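Local coordinates for glycoside Hydrolase (Bacteroides plebeius, PDB 5T3B), which probably hydrolyses glycosidic bonds in polysaccharides, as a member of glycoside hydrolase family 50, whose characterised members are mostly agarases, at residues T60-Y65 with R415-Q420; Y69-K74 with I468-Y473; G425-K430 with N474-F479. All coordinates share one frame; numbering follows the deposited sequence. Where two conformers were deposited one is given.

From the N terminus, the loop after strand 56-60 supplies the first half of interaction 1 (60-65) and then of interaction 2 (69-74). Interaction 1 closes a loop of 349 residues when 60-65 meets helix 412-427. Further along that helix, 425-430 opens interaction 3, so 1 and 3 lie in series. Interaction 2 closes at 468-473 and crosses both: it opens inside the span of 1, and its end falls inside that of 3, which closes at 474-479. None nests in another. Together they tie the loop after strand 56-60 to helices 412-427, 459-469 and 472-480; Arg-61 of interaction 1 forms a salt bridge with Glu-428 of interaction 3.

Interaction 1 of 3, residues T60-Y65 with R415-Q420; sequences TRILPY and RGFAYQ
Gln-420 reaches from helix 412-427 to the loop that follows strand 56-60, where its OE1 accepts the backbone N-H of Leu-63 at 2.8 Å. The bond is nearly straight at the hydrogen (165°), yet the donor stands 41° above the carbonyl plane of the amide. CG lies beside the backbone N of Gln-420 (chi1 -59°) and the chain beyond it is extended, which carries the amide to the 63-64 turn. There OE1 also lies 3.4 Å from Leu-63 CB and 3.7 Å from Pro-64 CD. The other end of the amide is held too, NE2 bonding to Tyr-464 O. About one turn before Gln-420 on the helix, Phe-417 receives Ile-62, the two crossing obliquely: Ile-62 CG2 packs on Phe-417 CB at 3.7 Å, and CD1 approaches ring atom CE1 at 4.0 Å. Thr-60 adds CG2, 4.1 Å from Phe-417 O, while its OG1 bonds to Ala-58 O and Trp-366. Arg-61 turns to Glu-428, and its backbone N bonds to His-421 ND1. With both ends engaged, the amide of Gln-420 is fixed in rotation, and a buried backbone N-H is satisfied beside the apolar contact of Ile-62 with Phe-417.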
loop_
_atom_site.group_PDB
_atom_site.type_symbol
_atom_site.label_atom_id
_atom_site.label_comp_id
_atom_site.label_asym_id
_atom_site.label_seq_id
_atom_site.Cartn_x
_atom_site.Cartn_y
_atom_site.Cartn_z
ATOM N N THR A 60 -17.653 14.696 -4.719
ATOM C CA THR A 60 -16.649 13.820 -5.341
ATOM C C THR A 60 -16.132 14.456 -6.630
ATOM O O THR A 60 -16.898 15.046 -7.413
ATOM C CB THR A 60 -17.337 12.453 -5.597
ATOM O OG1 THR A 60 -17.831 11.946 -4.371
ATOM C CG2 THR A 60 -16.487 11.434 -6.167
ATOM N N ARG A 61 -14.848 14.235 -6.876
ATOM C CA ARG A 61 -14.112 14.699 -8.028
ATOM C C ARG A 61 -13.877 13.516 -8.935
ATOM O O ARG A 61 -13.152 12.581 -8.557
ATOM C CB ARG A 61 -12.778 15.350 -7.602
ATOM C CG ARG A 61 -11.982 15.870 -8.790
ATOM C CD ARG A 61 -10.830 16.756 -8.349
ATOM N NE ARG A 61 -9.818 16.016 -7.592
ATOM C CZ ARG A 61 -8.613 16.478 -7.283
ATOM N NH1 ARG A 61 -8.180 17.630 -7.781
ATOM N NH2 ARG A 61 -7.829 15.744 -6.528
ATOM N N ILE A 62 -14.386 13.575 -10.173
ATOM C CA ILE A 62 -14.122 12.553 -11.136
ATOM C C ILE A 62 -13.392 13.129 -12.381
ATOM O O ILE A 62 -13.466 14.328 -12.668
ATOM C CB ILE A 62 -15.381 11.746 -11.557
ATOM C CG1 ILE A 62 -16.445 12.616 -12.219
ATOM C CG2 ILE A 62 -15.971 11.011 -10.378
ATOM C CD1 ILE A 62 -17.552 11.812 -12.903
ATOM N N LEU A 63 -12.752 12.245 -13.129
ATOM C CA LEU A 63 -11.857 12.649 -14.206
ATOM C C LEU A 63 -12.522 13.513 -15.297
ATOM O O LEU A 63 -11.917 14.529 -15.692
ATOM C CB LEU A 63 -11.143 11.459 -14.776
ATOM C CG LEU A 63 -10.021 11.763 -15.747
ATOM C CD1 LEU A 63 -8.880 12.562 -15.119
ATOM C CD2 LEU A 63 -9.486 10.468 -16.348
ATOM N N PRO A 64 -13.749 13.190 -15.714
ATOM C CA PRO A 64 -14.400 14.015 -16.743
ATOM C C PRO A 64 -14.659 15.451 -16.340
ATOM O O PRO A 64 -14.898 16.281 -17.216
ATOM C CB PRO A 64 -15.716 13.265 -16.945
ATOM C CG PRO A 64 -15.420 11.861 -16.613
ATOM C CD PRO A 64 -14.537 11.966 -15.447
ATOM N N TYR A 65 -14.613 15.759 -15.039
ATOM C CA TYR A 65 -15.030 17.051 -14.532
ATOM C C TYR A 65 -13.909 17.850 -13.912
ATOM O O TYR A 65 -14.129 18.786 -13.149
ATOM C CB TYR A 65 -16.218 16.839 -13.570
ATOM C CG TYR A 65 -17.486 16.297 -14.256
ATOM C CD1 TYR A 65 -17.803 16.622 -15.560
ATOM C CD2 TYR A 65 -18.347 15.444 -13.559
ATOM C CE1 TYR A 65 -18.953 16.149 -16.167
ATOM C CE2 TYR A 65 -19.514 15.001 -14.141
ATOM C CZ TYR A 65 -19.817 15.365 -15.454
ATOM O OH TYR A 65 -20.987 14.934 -16.003
ATOM N N ARG A 415 -18.251 2.762 -7.536
ATOM C CA ARG A 415 -16.940 2.306 -7.165
ATOM C C ARG A 415 -15.905 2.949 -8.078
ATOM O O ARG A 415 -14.780 3.289 -7.641
ATOM C CB ARG A 415 -16.806 0.775 -7.180
ATOM C CG ARG A 415 -17.696 0.013 -6.228
ATOM C CD ARG A 415 -17.529 -1.474 -6.429
ATOM N NE ARG A 415 -16.317 -1.962 -5.803
ATOM C CZ ARG A 415 -15.699 -3.098 -6.161
ATOM N NH1 ARG A 415 -16.007 -3.804 -7.245
ATOM N NH2 ARG A 415 -14.708 -3.518 -5.404
ATOM N N GLY A 416 -16.233 3.027 -9.339
ATOM C CA GLY A 416 -15.348 3.681 -10.316
ATOM C C GLY A 416 -15.144 5.146 -10.005
ATOM O O GLY A 416 -14.014 5.662 -10.059
ATOM N N PHE A 417 -16.243 5.854 -9.692
ATOM C CA PHE A 417 -16.132 7.245 -9.288
ATOM C C PHE A 417 -15.270 7.416 -8.039
ATOM O O PHE A 417 -14.419 8.337 -7.964
ATOM C CB PHE A 417 -17.487 7.874 -9.046
ATOM C CG PHE A 417 -18.429 7.965 -10.254
ATOM C CD1 PHE A 417 -18.002 7.926 -11.557
ATOM C CD2 PHE A 417 -19.783 8.117 -10.026
ATOM C CE1 PHE A 417 -18.867 8.053 -12.632
ATOM C CE2 PHE A 417 -20.677 8.270 -11.085
ATOM C CZ PHE A 417 -20.221 8.217 -12.383
ATOM N N ALA A 418 -15.454 6.534 -7.047
ATOM C CA ALA A 418 -14.643 6.593 -5.835
ATOM C C ALA A 418 -13.169 6.324 -6.154
ATOM O O ALA A 418 -12.294 6.925 -5.541
ATOM C CB ALA A 418 -15.142 5.611 -4.834
ATOM N N TYR A 419 -12.892 5.381 -7.048
ATOM C CA TYR A 419 -11.518 5.111 -7.440
ATOM C C TYR A 419 -10.912 6.369 -8.052
ATOM O O TYR A 419 -9.781 6.745 -7.699
ATOM C CB TYR A 419 -11.453 3.948 -8.456
ATOM C CG TYR A 419 -10.078 3.586 -8.889
ATOM C CD1 TYR A 419 -9.484 4.189 -9.997
ATOM C CD2 TYR A 419 -9.375 2.592 -8.271
ATOM C CE1 TYR A 419 -8.236 3.856 -10.449
ATOM C CE2 TYR A 419 -8.102 2.252 -8.719
ATOM C CZ TYR A 419 -7.539 2.860 -9.823
ATOM O OH TYR A 419 -6.282 2.438 -10.200
ATOM N N GLN A 420 -11.629 7.010 -8.978
ATOM C CA GLN A 420 -11.121 8.245 -9.580
ATOM C C GLN A 420 -10.886 9.314 -8.546
ATOM O O GLN A 420 -9.843 9.999 -8.590
ATOM C CB GLN A 420 -12.006 8.759 -10.714
ATOM C CG GLN A 420 -12.164 7.761 -11.823
ATOM C CD GLN A 420 -12.660 8.403 -13.105
ATOM O OE1 GLN A 420 -13.274 9.464 -13.066
ATOM N NE2 GLN A 420 -12.382 7.763 -14.221
#

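Interaction 2 of 3, residues Y69-K74 with I468-Y473; sequences YEQQTK and INWNVY
Trp-470 and Asn-471, at the junction between helices 459-469 and 472-480, pack against the irregular loop 69-74. Asn-471 buries the most surface against the loop, with Tyr-69, Gln-71 and Thr-73 about it; its CB lies 3.5 Å from Tyr-69 OH, a hydroxyl also close to the side chain of Asn-474. Trp-470 is approached from the loop backbone: Thr-73 O comes to the ring edge near its plane, 3.6 Å from CE3, and Lys-74 C lies 3.5 Å from CZ3. With Thr-73 OG1 beside the backbone N (chi1 -63°), CG2 is left anti to that N and rests against Trp-470 CB at 3.8 Å. In the fold, this places the loop between strand 56-60 and helix 76-82 against the turn joining the last two helices, where Trp-470 also stacks on Tyr-79 and gives its NE1 to Glu-158 O. One water links the two sides, 2.7 Å from Thr-73 OG1 and donating to Trp-470 O at 2.8 Å. Gln-71 shapes the loop from within: its NE2 donates to Thr-73 O at 2.9 Å, almost straight (169°), with Thr-73 O in the plane of the Gln-71 amide, and to Asp-467 OD1 as well. A leucine here would probably leave Thr-73 O and Asp-467 without that donor and let the loop shift against the tryptophan. Lys-74 NZ bonds to Gln-72 O at 2.9 Å.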
loop_
_atom_site.group_PDB
_atom_site.type_symbol
_atom_site.label_atom_id
_atom_site.label_comp_id
_atom_site.label_asym_id
_atom_site.label_seq_id
_atom_site.Cartn_x
_atom_site.Cartn_y
_atom_site.Cartn_z
ATOM N N TYR A 69 -8.419 19.913 -17.803
ATOM C CA TYR A 69 -7.847 18.640 -18.206
ATOM C C TYR A 69 -8.868 17.937 -19.062
ATOM O O TYR A 69 -10.037 17.832 -18.651
ATOM C CB TYR A 69 -7.543 17.766 -17.001
ATOM C CG TYR A 69 -6.985 16.441 -17.447
ATOM C CD1 TYR A 69 -5.688 16.304 -17.836
ATOM C CD2 TYR A 69 -7.799 15.329 -17.530
ATOM C CE1 TYR A 69 -5.209 15.110 -18.339
ATOM C CE2 TYR A 69 -7.339 14.117 -18.042
ATOM C CZ TYR A 69 -6.066 13.986 -18.443
ATOM O OH TYR A 69 -5.630 12.811 -18.988
ATOM N N GLU A 70 -8.437 17.388 -20.195
ATOM C CA GLU A 70 -9.275 16.487 -20.991
ATOM C C GLU A 70 -8.508 15.177 -21.162
ATOM O O GLU A 70 -7.346 15.173 -21.402
ATOM C CB GLU A 70 -9.642 17.086 -22.356
ATOM C CG GLU A 70 -10.512 18.352 -22.202
ATOM C CD GLU A 70 -11.909 18.116 -21.518
ATOM O OE1 GLU A 70 -12.560 17.005 -21.666
ATOM O OE2 GLU A 70 -12.368 19.057 -20.797
ATOM N N GLN A 71 -9.209 14.065 -21.037
ATOM C CA GLN A 71 -8.547 12.748 -21.067
ATOM C C GLN A 71 -7.716 12.618 -22.339
ATOM O O GLN A 71 -8.212 12.765 -23.432
ATOM C CB GLN A 71 -9.554 11.649 -20.914
ATOM C CG GLN A 71 -8.950 10.284 -20.896
ATOM C CD GLN A 71 -9.883 9.186 -20.488
ATOM O OE1 GLN A 71 -10.867 9.380 -19.774
ATOM N NE2 GLN A 71 -9.514 7.975 -20.903
ATOM N N GLN A 72 -6.439 12.301 -22.154
ATOM C CA GLN A 72 -5.495 12.320 -23.241
ATOM C C GLN A 72 -5.360 10.968 -23.919
ATOM O O GLN A 72 -5.470 10.888 -25.147
ATOM C CB GLN A 72 -4.166 12.874 -22.786
ATOM C CG GLN A 72 -4.272 14.325 -22.342
ATOM C CD GLN A 72 -2.933 14.912 -21.988
ATOM O OE1 GLN A 72 -1.908 14.328 -22.289
ATOM N NE2 GLN A 72 -2.945 16.073 -21.344
ATOM N N THR A 73 -5.152 9.901 -23.122
ATOM C CA THR A 73 -5.046 8.571 -23.620
ATOM C C THR A 73 -6.433 7.964 -23.475
ATOM O O THR A 73 -6.992 7.883 -22.367
ATOM C CB THR A 73 -4.030 7.743 -22.809
ATOM O OG1 THR A 73 -2.756 8.367 -22.980
ATOM C CG2 THR A 73 -4.020 6.248 -23.259
ATOM N N LYS A 74 -6.984 7.516 -24.610
ATOM C CA LYS A 74 -8.407 7.185 -24.726
ATOM C C LYS A 74 -8.706 5.720 -25.046
ATOM O O LYS A 74 -9.875 5.327 -25.011
ATOM C CB LYS A 74 -9.043 8.134 -25.729
ATOM C CG LYS A 74 -8.847 9.658 -25.493
ATOM C CD LYS A 74 -9.427 10.486 -26.658
ATOM C CE LYS A 74 -9.051 11.976 -26.714
ATOM N NZ LYS A 74 -7.573 12.279 -26.660
ATOM N N ILE A 468 -8.187 6.574 -15.407
ATOM C CA ILE A 468 -7.111 7.109 -14.564
ATOM C C ILE A 468 -5.746 6.493 -14.894
ATOM O O ILE A 468 -4.754 7.180 -15.135
ATOM C CB ILE A 468 -7.423 6.931 -13.061
ATOM C CG1 ILE A 468 -8.640 7.739 -12.654
ATOM C CG2 ILE A 468 -6.183 7.157 -12.181
ATOM C CD1 ILE A 468 -8.325 9.200 -12.457
ATOM N N ASN A 469 -5.719 5.175 -14.856
ATOM C CA ASN A 469 -4.447 4.460 -14.872
ATOM C C ASN A 469 -3.680 4.705 -16.151
ATOM O O ASN A 469 -2.454 4.809 -16.151
ATOM C CB ASN A 469 -4.659 2.970 -14.709
ATOM C CG ASN A 469 -5.136 2.607 -13.337
ATOM O OD1 ASN A 469 -5.159 3.375 -12.399
ATOM N ND2 ASN A 469 -5.501 1.323 -13.220
ATOM N N TRP A 470 -4.415 4.818 -17.265
ATOM C CA TRP A 470 -3.747 5.102 -18.546
ATOM C C TRP A 470 -3.125 6.502 -18.590
ATOM O O TRP A 470 -2.252 6.771 -19.395
ATOM C CB TRP A 470 -4.759 5.078 -19.675
ATOM C CG TRP A 470 -5.379 3.767 -20.000
ATOM C CD1 TRP A 470 -4.958 2.510 -19.661
ATOM C CD2 TRP A 470 -6.568 3.585 -20.786
ATOM N NE1 TRP A 470 -5.786 1.578 -20.212
ATOM C CE2 TRP A 470 -6.797 2.201 -20.894
ATOM C CE3 TRP A 470 -7.477 4.481 -21.385
ATOM C CZ2 TRP A 470 -7.920 1.686 -21.592
ATOM C CZ3 TRP A 470 -8.577 3.971 -22.038
ATOM C CH2 TRP A 470 -8.797 2.617 -22.136
ATOM N N ASN A 471 -3.651 7.394 -17.768
ATOM C CA ASN A 471 -3.385 8.831 -17.831
ATOM C C ASN A 471 -2.544 9.375 -16.666
ATOM O O ASN A 471 -2.339 10.587 -16.589
ATOM C CB ASN A 471 -4.713 9.613 -17.976
ATOM C CG ASN A 471 -5.293 9.404 -19.324
ATOM O OD1 ASN A 471 -6.247 8.603 -19.555
ATOM N ND2 ASN A 471 -4.649 9.971 -20.270
ATOM N N VAL A 472 -2.054 8.505 -15.772
ATOM C CA VAL A 472 -1.365 9.016 -14.620
ATOM C C VAL A 472 -0.211 9.964 -14.960
ATOM O O VAL A 472 0.030 10.952 -14.252
ATOM C CB VAL A 472 -0.901 7.935 -13.620
ATOM C CG1 VAL A 472 -2.084 7.251 -12.978
ATOM C CG2 VAL A 472 0.037 6.917 -14.290
ATOM N N TYR A 473 0.547 9.627 -15.999
ATOM C CA TYR A 473 1.729 10.421 -16.296
ATOM C C TYR A 473 1.352 11.837 -16.781
ATOM O O TYR A 473 1.954 12.826 -16.396
ATOM C CB TYR A 473 2.633 9.689 -17.299
ATOM C CG TYR A 473 3.092 8.336 -16.814
ATOM C CD1 TYR A 473 4.032 8.218 -15.799
ATOM C CD2 TYR A 473 2.532 7.169 -17.276
ATOM C CE1 TYR A 473 4.479 6.978 -15.347
ATOM C CE2 TYR A 473 2.924 5.934 -16.824
ATOM C CZ TYR A 473 3.886 5.819 -15.824
ATOM O OH TYR A 473 4.340 4.633 -15.333
HETATM O O HOH W 1 -0.777 6.917 -21.794
#

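Interaction 3 of 3, residues G425-K430 with N474-F479; sequences GLLEAK and NLIDYF
Leu-427, on helix 412-427, projects toward helix 472-480 and packs among Leu-475, Ile-476 and Phe-479. This is helix-to-helix packing of the C-terminal part of the chain, carried by hydrocarbon and without a hydrogen bond between the two segments. The well-buried side is packed at ordinary van der Waals distances. Leu-427 CG lies beside its backbone N (chi1 -72°), and the two methyls part: CD1 meets Leu-475 CD1 at 3.9 Å, while CD2 meets Ile-476 CG1 at the same distance, the leucine and isoleucine crossing at about a right angle. Tyr-122 of strand 120-126 backs both Leu-427 and Ile-476. Leu-427 CB lies 4.0 Å from Phe-479 CE2.

The other side, at Glu-428 and Phe-479, is partly exposed and more polar, yet it holds the closest approach. Glu-428 CG sits over the centre of the Phe-479 ring, 3.5 Å from the centroid and 11° off the normal, a CH-pi contact; Tyr-478 CD2 lies over the opposite face toward the rim. The carboxylate runs on over the CD1-CE1 side, its plane 11° from that of the ring. Its charge is met by Arg-61, in a salt bridge from OE2, and OE1 is hydrogen-bonded to Ser-36 OG. Held flat in this way, Glu-428 OE1 stands 3.7 Å from Phe-479 CD1.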
loop_
_atom_site.group_PDB
_atom_site.type_symbol
_atom_site.label_atom_id
_atom_site.label_comp_id
_atom_site.label_asym_id
_atom_site.label_seq_id
_atom_site.Cartn_x
_atom_site.Cartn_y
_atom_site.Cartn_z
ATOM N N GLY A 425 -6.723 12.432 -5.839
ATOM C CA GLY A 425 -6.164 12.989 -4.644
ATOM C C GLY A 425 -4.736 12.594 -4.390
ATOM O O GLY A 425 -3.916 13.392 -3.957
ATOM N N LEU A 426 -4.436 11.307 -4.650
ATOM C CA LEU A 426 -3.071 10.772 -4.483
ATOM C C LEU A 426 -2.140 11.345 -5.559
ATOM O O LEU A 426 -0.963 11.590 -5.269
ATOM C CB LEU A 426 -3.080 9.282 -4.537
ATOM C CG LEU A 426 -3.804 8.556 -3.462
ATOM C CD1 LEU A 426 -3.768 7.057 -3.626
ATOM C CD2 LEU A 426 -3.316 8.979 -2.064
ATOM N N LEU A 427 -2.622 11.526 -6.786
ATOM C CA LEU A 427 -1.795 12.060 -7.868
ATOM C C LEU A 427 -1.258 13.426 -7.526
ATOM O O LEU A 427 -0.208 13.810 -8.025
ATOM C CB LEU A 427 -2.528 12.023 -9.198
ATOM C CG LEU A 427 -2.705 10.653 -9.815
ATOM C CD1 LEU A 427 -3.769 10.685 -10.913
ATOM C CD2 LEU A 427 -1.418 10.060 -10.292
ATOM N N GLU A 428 -2.012 14.208 -6.750
ATOM C CA GLU A 428 -1.535 15.520 -6.370
ATOM C C GLU A 428 -0.411 15.505 -5.344
ATOM O O GLU A 428 0.276 16.525 -5.163
ATOM C CB GLU A 428 -2.689 16.375 -5.839
ATOM C CG GLU A 428 -3.747 16.666 -6.849
ATOM C CD GLU A 428 -4.581 17.872 -6.500
ATOM O OE1 GLU A 428 -4.078 19.021 -6.598
ATOM O OE2 GLU A 428 -5.724 17.652 -6.148
ATOM N N ALA A 429 -0.235 14.404 -4.662
ATOM C CA ALA A 429 0.820 14.279 -3.673
ATOM C C ALA A 429 2.124 13.908 -4.370
ATOM O O ALA A 429 2.302 12.752 -4.811
ATOM C CB ALA A 429 0.474 13.237 -2.604
ATOM N N LYS A 430 3.070 14.835 -4.424
ATOM C CA LYS A 430 4.332 14.614 -5.117
ATOM C C LYS A 430 5.220 13.589 -4.434
ATOM O O LYS A 430 6.144 13.049 -5.055
ATOM C CB LYS A 430 5.081 15.919 -5.237
ATOM C CG LYS A 430 4.427 16.947 -6.130
ATOM C CD LYS A 430 5.377 18.115 -6.425
ATOM C CE LYS A 430 4.663 19.431 -6.666
ATOM N NZ LYS A 430 5.744 20.412 -6.811
ATOM N N ASN A 474 0.322 11.907 -17.634
ATOM C CA ASN A 474 -0.098 13.230 -18.107
ATOM C C ASN A 474 -0.954 14.000 -17.075
ATOM O O ASN A 474 -0.934 15.226 -17.043
ATOM C CB ASN A 474 -0.682 13.178 -19.482
ATOM C CG ASN A 474 -2.022 12.478 -19.557
ATOM O OD1 ASN A 474 -3.033 12.990 -19.030
ATOM N ND2 ASN A 474 -2.049 11.321 -20.158
ATOM N N LEU A 475 -1.611 13.268 -16.167
ATOM C CA LEU A 475 -2.261 13.903 -15.052
ATOM C C LEU A 475 -1.232 14.558 -14.107
ATOM O O LEU A 475 -1.465 15.644 -13.573
ATOM C CB LEU A 475 -3.151 12.922 -14.306
ATOM C CG LEU A 475 -4.505 12.734 -14.974
ATOM C CD1 LEU A 475 -5.152 11.432 -14.485
ATOM C CD2 LEU A 475 -5.425 13.939 -14.754
ATOM N N ILE A 476 -0.173 13.829 -13.834
ATOM C CA ILE A 476 0.923 14.374 -13.039
ATOM C C ILE A 476 1.439 15.662 -13.684
ATOM O O ILE A 476 1.733 16.620 -12.989
ATOM C CB ILE A 476 1.984 13.302 -12.763
ATOM C CG1 ILE A 476 1.420 12.353 -11.708
ATOM C CG2 ILE A 476 3.316 13.940 -12.341
ATOM C CD1 ILE A 476 2.209 11.074 -11.615
ATOM N N ASP A 477 1.630 15.631 -14.985
ATOM C CA ASP A 477 2.106 16.843 -15.684
ATOM C C ASP A 477 1.124 17.994 -15.438
ATOM O O ASP A 477 1.538 19.139 -15.196
ATOM C CB ASP A 477 2.270 16.625 -17.173
ATOM C CG ASP A 477 3.436 15.756 -17.520
ATOM O OD1 ASP A 477 4.398 15.646 -16.751
ATOM O OD2 ASP A 477 3.356 15.142 -18.609
ATOM N N TYR A 478 -0.167 17.723 -15.569
ATOM C CA TYR A 478 -1.228 18.726 -15.311
ATOM C C TYR A 478 -1.186 19.272 -13.896
ATOM O O TYR A 478 -1.209 20.472 -13.682
ATOM C CB TYR A 478 -2.588 18.105 -15.646
ATOM C CG TYR A 478 -3.790 18.771 -15.070
ATOM C CD1 TYR A 478 -4.372 19.850 -15.675
ATOM C CD2 TYR A 478 -4.402 18.308 -13.928
ATOM C CE1 TYR A 478 -5.516 20.420 -15.147
ATOM C CE2 TYR A 478 -5.538 18.833 -13.409
ATOM C CZ TYR A 478 -6.119 19.926 -13.989
ATOM O OH TYR A 478 -7.264 20.456 -13.461
ATOM N N PHE A 479 -1.023 18.389 -12.922
ATOM C CA PHE A 479 -0.978 18.845 -11.539
ATOM C C PHE A 479 0.293 19.643 -11.191
ATOM O O PHE A 479 0.260 20.548 -10.385
ATOM C CB PHE A 479 -1.169 17.731 -10.559
ATOM C CG PHE A 479 -2.613 17.223 -10.492
ATOM C CD1 PHE A 479 -3.654 18.064 -10.177
ATOM C CD2 PHE A 479 -2.901 15.883 -10.687
ATOM C CE1 PHE A 479 -4.936 17.617 -10.058
ATOM C CE2 PHE A 479 -4.196 15.411 -10.597
ATOM C CZ PHE A 479 -5.204 16.274 -10.226
#